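Local structure of alkylhydroperoxidase AhpD core: uncharacterized peroxidase-related protein (Ralstonia eutropha, 2PRR) at residues N40-L45 with A54-H59; V79-A84 with K133-S138; V92-I97 with A167-S172. The protein is of uncharacterised function but belongs to the carboxymuconolactone decarboxylase family and probably acts as an AhpD-like alkylhydroperoxidase. One frame throughout, in Å; residues are numbered along the deposited sequence.

In the fold
All three contacts join helix to helix in an all-helical chain. No two share a helix, but helices 49-63, 71-84 and 88-102 follow one another and take part in interactions 1, 2 and 3 in turn. The centre of interaction 3 is about 2 Å from the centre of the chain, those of interactions 1 and 2 about 11 and 12 Å. Interaction 1 is buried and wholly apolar. Interaction 2 is partly buried and pairs a covered cysteine and threonine with an exposed lysine that reaches a helix end. Interaction 3 is the smallest, one histidine-phenylalanine ring pair. It touches both others: His59 and Phe55 pack on 167-172, and Val79 packs on His94. All three approach a second subunit.

Interaction 1: residues N40-L45 with A54-H59; sequences NVFLTL and AFFAYH
Phe55 and Phe56 reach helix 40-45 through different first torsions. Phe55 has CG anti to its backbone N (chi1 -176°), whereas Phe56 has CG beside the N and anti to the carbonyl carbon (chi1 -70°). The Phe55 ring thereby meets Leu45, whose CD1 sits over the middle of one face, 3.7 Å from the ring centroid. This is a CH-pi contact, close to the ring normal. The Phe42 and Phe56 rings lie nearly parallel but slid apart, with little overlap; their exact spacing is doubtful in the model. Phe55 CD1 lies over the other face of Phe56, so that ring is held between Phe42 and Phe55. Val41 divides its branches: CG1 meets the edge of Phe56 at CZ, 4.0 Å away, and CG2 meets Phe55 CE1 at 4.1 Å. No hydrogen bond crosses the contact. Arg27, Ile28 and Val31 of helix 22-35 pack on Phe42, and Phe168 meets Phe55 from helix 156-179. The two short segments run roughly antiparallel (147°). The short helix 40-45 thus packs aromatic and aliphatic side chains against helix 49-63, a buried apolar helix-helix layer of the all-alpha AhpD-like fold.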
# COMPACT_ATOMS: atom_id res chain seq x y z
N ASN D 40 3.79 -10.89 -31.25
CA ASN D 40 4.30 -12.03 -30.49
C ASN D 40 3.31 -12.74 -29.59
O ASN D 40 3.53 -13.89 -29.23
CB ASN D 40 5.59 -11.63 -29.75
CG ASN D 40 6.74 -11.32 -30.73
OD1 ASN D 40 6.76 -11.82 -31.88
ND2 ASN D 40 7.67 -10.48 -30.29
N VAL D 41 2.19 -12.11 -29.28
CA VAL D 41 1.18 -12.74 -28.41
C VAL D 41 0.65 -14.03 -29.10
O VAL D 41 0.39 -15.03 -28.43
CB VAL D 41 -0.01 -11.76 -28.07
CG1 VAL D 41 -0.80 -11.36 -29.35
CG2 VAL D 41 -0.96 -12.33 -26.99
N PHE D 42 0.50 -14.00 -30.44
CA PHE D 42 0.00 -15.17 -31.16
C PHE D 42 0.98 -16.34 -31.12
O PHE D 42 0.59 -17.48 -30.91
CB PHE D 42 -0.28 -14.85 -32.65
CG PHE D 42 -1.39 -13.86 -32.88
CD1 PHE D 42 -2.70 -14.28 -32.95
CD2 PHE D 42 -1.11 -12.50 -33.04
CE1 PHE D 42 -3.74 -13.34 -33.17
CE2 PHE D 42 -2.14 -11.57 -33.25
CZ PHE D 42 -3.44 -12.00 -33.31
N LEU D 43 2.25 -16.05 -31.34
CA LEU D 43 3.26 -17.08 -31.40
C LEU D 43 3.59 -17.64 -30.03
O LEU D 43 3.84 -18.84 -29.91
CB LEU D 43 4.52 -16.50 -32.03
CG LEU D 43 4.33 -16.03 -33.48
CD1 LEU D 43 5.43 -15.06 -33.86
CD2 LEU D 43 4.25 -17.24 -34.43
N THR D 44 3.58 -16.80 -29.01
CA THR D 44 3.91 -17.27 -27.66
C THR D 44 2.80 -18.10 -27.05
O THR D 44 3.06 -19.13 -26.42
CB THR D 44 4.29 -16.09 -26.71
OG1 THR D 44 3.24 -15.12 -26.67
CG2 THR D 44 5.56 -15.42 -27.19
N LEU D 45 1.55 -17.66 -27.24
CA LEU D 45 0.39 -18.42 -26.73
C LEU D 45 0.12 -19.69 -27.55
O LEU D 45 -0.51 -20.61 -27.04
CB LEU D 45 -0.87 -17.55 -26.65
CG LEU D 45 -0.85 -16.40 -25.63
CD1 LEU D 45 -2.16 -15.68 -25.71
CD2 LEU D 45 -0.56 -16.81 -24.13
N ALA D 54 -9.14 -20.07 -26.98
CA ALA D 54 -10.04 -19.47 -26.01
C ALA D 54 -9.70 -17.99 -25.75
O ALA D 54 -10.59 -17.17 -25.47
CB ALA D 54 -10.03 -20.28 -24.71
N PHE D 55 -8.42 -17.65 -25.81
CA PHE D 55 -7.96 -16.28 -25.61
C PHE D 55 -8.46 -15.40 -26.74
O PHE D 55 -9.13 -14.39 -26.51
CB PHE D 55 -6.41 -16.26 -25.56
CG PHE D 55 -5.79 -14.91 -25.25
CD1 PHE D 55 -5.51 -14.01 -26.25
CD2 PHE D 55 -5.46 -14.58 -23.94
CE1 PHE D 55 -4.94 -12.80 -25.97
CE2 PHE D 55 -4.89 -13.37 -23.65
CZ PHE D 55 -4.62 -12.48 -24.65
N PHE D 56 -8.13 -15.78 -27.96
CA PHE D 56 -8.51 -14.94 -29.09
C PHE D 56 -10.00 -14.85 -29.31
O PHE D 56 -10.50 -13.82 -29.70
CB PHE D 56 -7.71 -15.29 -30.33
CG PHE D 56 -6.28 -14.88 -30.21
CD1 PHE D 56 -5.93 -13.54 -30.34
CD2 PHE D 56 -5.30 -15.79 -29.89
CE1 PHE D 56 -4.64 -13.16 -30.17
CE2 PHE D 56 -4.00 -15.40 -29.73
CZ PHE D 56 -3.67 -14.08 -29.88
N ALA D 57 -10.72 -15.90 -29.00
CA ALA D 57 -12.16 -15.84 -29.09
C ALA D 57 -12.72 -14.86 -28.07
O ALA D 57 -13.67 -14.13 -28.36
CB ALA D 57 -12.75 -17.21 -28.88
N TYR D 58 -12.14 -14.82 -26.87
CA TYR D 58 -12.60 -13.89 -25.85
C TYR D 58 -12.19 -12.51 -26.30
O TYR D 58 -12.98 -11.57 -26.21
CB TYR D 58 -11.99 -14.19 -24.48
CG TYR D 58 -12.93 -13.90 -23.32
CD1 TYR D 58 -13.70 -12.76 -23.29
CD2 TYR D 58 -13.01 -14.77 -22.24
CE1 TYR D 58 -14.57 -12.50 -22.24
CE2 TYR D 58 -13.89 -14.51 -21.16
CZ TYR D 58 -14.64 -13.37 -21.16
OH TYR D 58 -15.50 -13.08 -20.10
N HIS D 59 -10.96 -12.36 -26.77
CA HIS D 59 -10.49 -11.07 -27.24
C HIS D 59 -11.42 -10.48 -28.33
O HIS D 59 -11.82 -9.31 -28.28
CB HIS D 59 -9.06 -11.19 -27.79
CG HIS D 59 -8.57 -9.93 -28.44
ND1 HIS D 59 -8.69 -9.70 -29.80
CD2 HIS D 59 -8.04 -8.80 -27.92
CE1 HIS D 59 -8.23 -8.50 -30.08
NE2 HIS D 59 -7.82 -7.93 -28.96

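Interaction 2: residues V79-A84 with K133-S138; sequences VATSAA and KVCKAS
The segments of helices 71-84 and 122-137 run nearly parallel, at 20°, with their axes 10.2 Å apart and Thr81 opposite Cys135. At this level the backbones come close, with Thr81 CA 6.3 Å from Cys135 CA. The Cys135 thiol lies between the two backbones. Its SG is anti to the backbone N (chi1 -176°), which carries the sulfur across to the threonine. There Cys135 SG lies 3.9 Å from Thr81 CB, and at a similar distance from the Thr81 carbonyl oxygen. The methyl CG2 of Thr81 packs against Cys135 CB. The threonine hydroxyl does not cross the contact: OG1 bonds back to Ile77 O in its own helix. Thr166 of helix 156-179 touches both Thr81 and Cys135, and makes this a three-helix junction in the all-helical bundle of the AhpD-like fold. Nearer the C-terminal end of helix 71-84 the chemistry turns polar. Lys136 bends at chi2 (-68°), then runs extended to its amino group. Lys136 NZ hydrogen-bonds Asn85 OD1, and more weakly Ala84 O, 2.8 Å away, at the end of helix 71-84. The positive charge of the lysine would be expected to suit the negative end of the helix dipole. Lys136 CE is pressed against Ala84 CB at 3.5 Å, tighter than usual for two carbons. Arg174 of the second subunit hydrogen-bonds Cys135 O, and Asn177 of that subunit bonds Ser138 OG.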
# COMPACT_ATOMS: atom_id res chain seq x y z
N VAL D 79 -4.50 0.29 -22.32
CA VAL D 79 -3.24 0.94 -22.02
C VAL D 79 -3.15 1.39 -20.53
O VAL D 79 -2.10 1.21 -19.93
CB VAL D 79 -2.93 2.10 -23.01
CG1 VAL D 79 -1.61 2.71 -22.69
CG2 VAL D 79 -2.90 1.59 -24.50
N ALA D 80 -4.23 1.94 -19.97
CA ALA D 80 -4.18 2.44 -18.58
C ALA D 80 -4.12 1.32 -17.56
O ALA D 80 -3.43 1.43 -16.56
CB ALA D 80 -5.36 3.37 -18.27
N THR D 81 -4.86 0.25 -17.83
CA THR D 81 -4.93 -0.90 -16.94
C THR D 81 -3.64 -1.71 -16.98
O THR D 81 -3.12 -2.13 -15.91
CB THR D 81 -6.19 -1.75 -17.21
OG1 THR D 81 -6.25 -2.21 -18.59
CG2 THR D 81 -7.42 -0.90 -16.88
N SER D 82 -3.07 -1.83 -18.18
CA SER D 82 -1.80 -2.51 -18.44
C SER D 82 -0.64 -1.76 -17.86
O SER D 82 0.35 -2.35 -17.40
CB SER D 82 -1.56 -2.60 -19.94
OG SER D 82 -2.71 -3.13 -20.58
N ALA D 83 -0.73 -0.44 -17.95
CA ALA D 83 0.26 0.42 -17.37
C ALA D 83 0.24 0.19 -15.85
O ALA D 83 1.31 0.05 -15.26
CB ALA D 83 -0.01 1.88 -17.74
N ALA D 84 -0.94 0.11 -15.23
CA ALA D 84 -1.08 -0.18 -13.74
C ALA D 84 -0.51 -1.52 -13.27
O ALA D 84 -0.09 -1.65 -12.12
CB ALA D 84 -2.50 -0.17 -13.38
N LYS D 133 -10.68 1.18 -11.23
CA LYS D 133 -11.33 0.61 -10.04
C LYS D 133 -11.61 -0.90 -10.20
O LYS D 133 -11.41 -1.69 -9.27
CB LYS D 133 -12.65 1.33 -9.72
CG LYS D 133 -13.16 0.97 -8.32
CD LYS D 133 -14.42 1.68 -7.92
CE LYS D 133 -14.59 1.53 -6.36
NZ LYS D 133 -15.90 2.06 -5.81
N VAL D 134 -12.09 -1.28 -11.38
CA VAL D 134 -12.31 -2.66 -11.69
C VAL D 134 -10.96 -3.37 -11.67
O VAL D 134 -10.82 -4.47 -11.13
CB VAL D 134 -12.90 -2.83 -13.12
CG1 VAL D 134 -12.95 -4.28 -13.51
CG2 VAL D 134 -14.27 -2.19 -13.24
N CYS D 135 -9.97 -2.74 -12.29
CA CYS D 135 -8.63 -3.27 -12.38
C CYS D 135 -8.02 -3.55 -11.02
O CYS D 135 -7.59 -4.64 -10.79
CB CYS D 135 -7.73 -2.32 -13.16
SG CYS D 135 -6.07 -2.91 -13.44
N LYS D 136 -8.06 -2.59 -10.09
CA LYS D 136 -7.42 -2.77 -8.76
C LYS D 136 -8.30 -2.89 -7.51
O LYS D 136 -7.80 -3.22 -6.44
CB LYS D 136 -6.48 -1.59 -8.49
CG LYS D 136 -5.36 -1.38 -9.49
CD LYS D 136 -4.29 -2.49 -9.49
CE LYS D 136 -3.28 -2.18 -10.65
NZ LYS D 136 -2.15 -3.16 -10.88
N ALA D 137 -9.58 -2.59 -7.60
CA ALA D 137 -10.45 -2.74 -6.45
C ALA D 137 -11.88 -3.02 -6.86
O ALA D 137 -12.82 -2.33 -6.45
CB ALA D 137 -10.37 -1.50 -5.57
N SER D 138 -12.05 -4.06 -7.69
CA SER D 138 -13.36 -4.46 -8.21
C SER D 138 -14.34 -4.78 -7.08
O SER D 138 -15.52 -4.48 -7.19
CB SER D 138 -13.22 -5.64 -9.16
OG SER D 138 -12.64 -6.76 -8.52

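Interaction 3: residues V92-I97 with A167-S172; sequences VAHGAI and AFFGLS
A single edge-to-face pair of aromatic rings, His94 with Phe169, makes this contact between helices 88-102 and 156-179, near the centre of the chain. The edge of Phe169 is turned toward the face of His94. The planes stand at 78° and the centroids are 5.1 Å apart, so the stack is T-shaped. Phe169 CE1 does the touching, 3.6 Å from His94 NE2 and 3.9 Å from His94 CE1. The backbones stay well apart, with His94 CA and Phe169 CA 10.6 Å from each other. The two side chains bridge this distance from opposite directions. In both, CG lies beside the backbone N (chi1 -62° and -70°), which sends each ring out toward the other helix. No hydrogen bond joins the two segments, but the imidazole is held by polar partners elsewhere. ND1 hydrogen-bonds Glu75 OE1, which would fix the rotation of the ring. NE2 hydrogen-bonds a PEG molecule, probably from the crystallisation liquor. The Glu75-His94 pair matches the glutamate and histidine that accompany the redox-active CxxC motif in AhpD, so the site probably corresponds to that active site. Phe168 CD2 lies over one face of the Phe169 ring, toward its rim. Helix 71-84 packs along both rings: Val78 touches His94 and Phe169, and Val79 touches His94. Met63 of helix 49-63 also meets Phe169, placing the pair among four helices.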
# COMPACT_ATOMS: atom_id res chain seq x y z
N VAL D 92 2.93 -1.41 -24.63
CA VAL D 92 3.62 -1.09 -25.86
C VAL D 92 2.80 -1.46 -27.11
O VAL D 92 2.66 -0.66 -28.01
CB VAL D 92 5.04 -1.72 -25.89
CG1 VAL D 92 5.70 -1.56 -27.26
CG2 VAL D 92 5.93 -1.09 -24.77
N ALA D 93 2.25 -2.66 -27.12
CA ALA D 93 1.45 -3.16 -28.24
C ALA D 93 0.17 -2.36 -28.43
O ALA D 93 -0.12 -1.91 -29.52
CB ALA D 93 1.13 -4.63 -28.01
N HIS D 94 -0.58 -2.17 -27.36
CA HIS D 94 -1.82 -1.42 -27.41
C HIS D 94 -1.68 0.09 -27.42
O HIS D 94 -2.66 0.79 -27.64
CB HIS D 94 -2.80 -1.94 -26.35
CG HIS D 94 -3.16 -3.36 -26.60
ND1 HIS D 94 -4.01 -3.72 -27.62
CD2 HIS D 94 -2.66 -4.51 -26.11
CE1 HIS D 94 -4.07 -5.04 -27.69
NE2 HIS D 94 -3.26 -5.54 -26.78
N GLY D 95 -0.49 0.60 -27.14
CA GLY D 95 -0.26 2.02 -27.27
C GLY D 95 -0.19 2.32 -28.76
O GLY D 95 -0.72 3.31 -29.24
N ALA D 96 0.47 1.44 -29.49
CA ALA D 96 0.62 1.58 -30.94
C ALA D 96 -0.73 1.61 -31.61
O ALA D 96 -1.02 2.48 -32.40
CB ALA D 96 1.45 0.44 -31.49
N ILE D 97 -1.58 0.68 -31.22
CA ILE D 97 -2.92 0.53 -31.77
C ILE D 97 -3.80 1.71 -31.37
O ILE D 97 -4.60 2.17 -32.16
CB ILE D 97 -3.53 -0.80 -31.33
CG1 ILE D 97 -2.63 -1.97 -31.77
CG2 ILE D 97 -4.92 -0.97 -31.92
CD1 ILE D 97 -2.86 -3.25 -31.01
N ALA D 167 -11.12 -6.73 -17.38
CA ALA D 167 -11.00 -8.11 -16.91
C ALA D 167 -10.17 -9.01 -17.80
O ALA D 167 -9.29 -9.71 -17.32
CB ALA D 167 -12.37 -8.71 -16.68
N PHE D 168 -10.42 -8.97 -19.10
CA PHE D 168 -9.69 -9.81 -20.00
C PHE D 168 -8.22 -9.42 -20.19
O PHE D 168 -7.36 -10.29 -20.30
CB PHE D 168 -10.39 -9.86 -21.36
CG PHE D 168 -9.59 -10.56 -22.39
CD1 PHE D 168 -9.49 -11.94 -22.38
CD2 PHE D 168 -8.88 -9.84 -23.35
CE1 PHE D 168 -8.73 -12.61 -23.32
CE2 PHE D 168 -8.13 -10.50 -24.31
CZ PHE D 168 -8.06 -11.89 -24.29
N PHE D 169 -7.91 -8.15 -20.28
CA PHE D 169 -6.54 -7.72 -20.35
C PHE D 169 -5.77 -7.82 -18.99
O PHE D 169 -4.62 -7.77 -18.95
CB PHE D 169 -6.42 -6.37 -21.03
CG PHE D 169 -6.72 -6.42 -22.55
CD1 PHE D 169 -5.74 -6.68 -23.45
CD2 PHE D 169 -7.98 -6.22 -23.02
CE1 PHE D 169 -6.03 -6.75 -24.84
CE2 PHE D 169 -8.24 -6.27 -24.46
CZ PHE D 169 -7.25 -6.54 -25.29
N GLY D 170 -6.47 -8.00 -17.92
CA GLY D 170 -5.84 -8.32 -16.62
C GLY D 170 -5.34 -9.76 -16.74
O GLY D 170 -4.30 -10.12 -16.18
N LEU D 171 -6.08 -10.60 -17.49
CA LEU D 171 -5.66 -11.98 -17.77
C LEU D 171 -4.43 -11.93 -18.68
O LEU D 171 -3.36 -12.49 -18.38
CB LEU D 171 -6.81 -12.77 -18.44
CG LEU D 171 -6.63 -14.21 -18.95
CD1 LEU D 171 -7.98 -14.77 -19.37
CD2 LEU D 171 -5.66 -14.30 -20.12
N SER D 172 -4.61 -11.26 -19.82
CA SER D 172 -3.55 -11.06 -20.79
C SER D 172 -2.26 -10.52 -20.16
O SER D 172 -1.17 -11.02 -20.42
CB SER D 172 -4.07 -10.10 -21.84
OG SER D 172 -3.13 -9.93 -22.86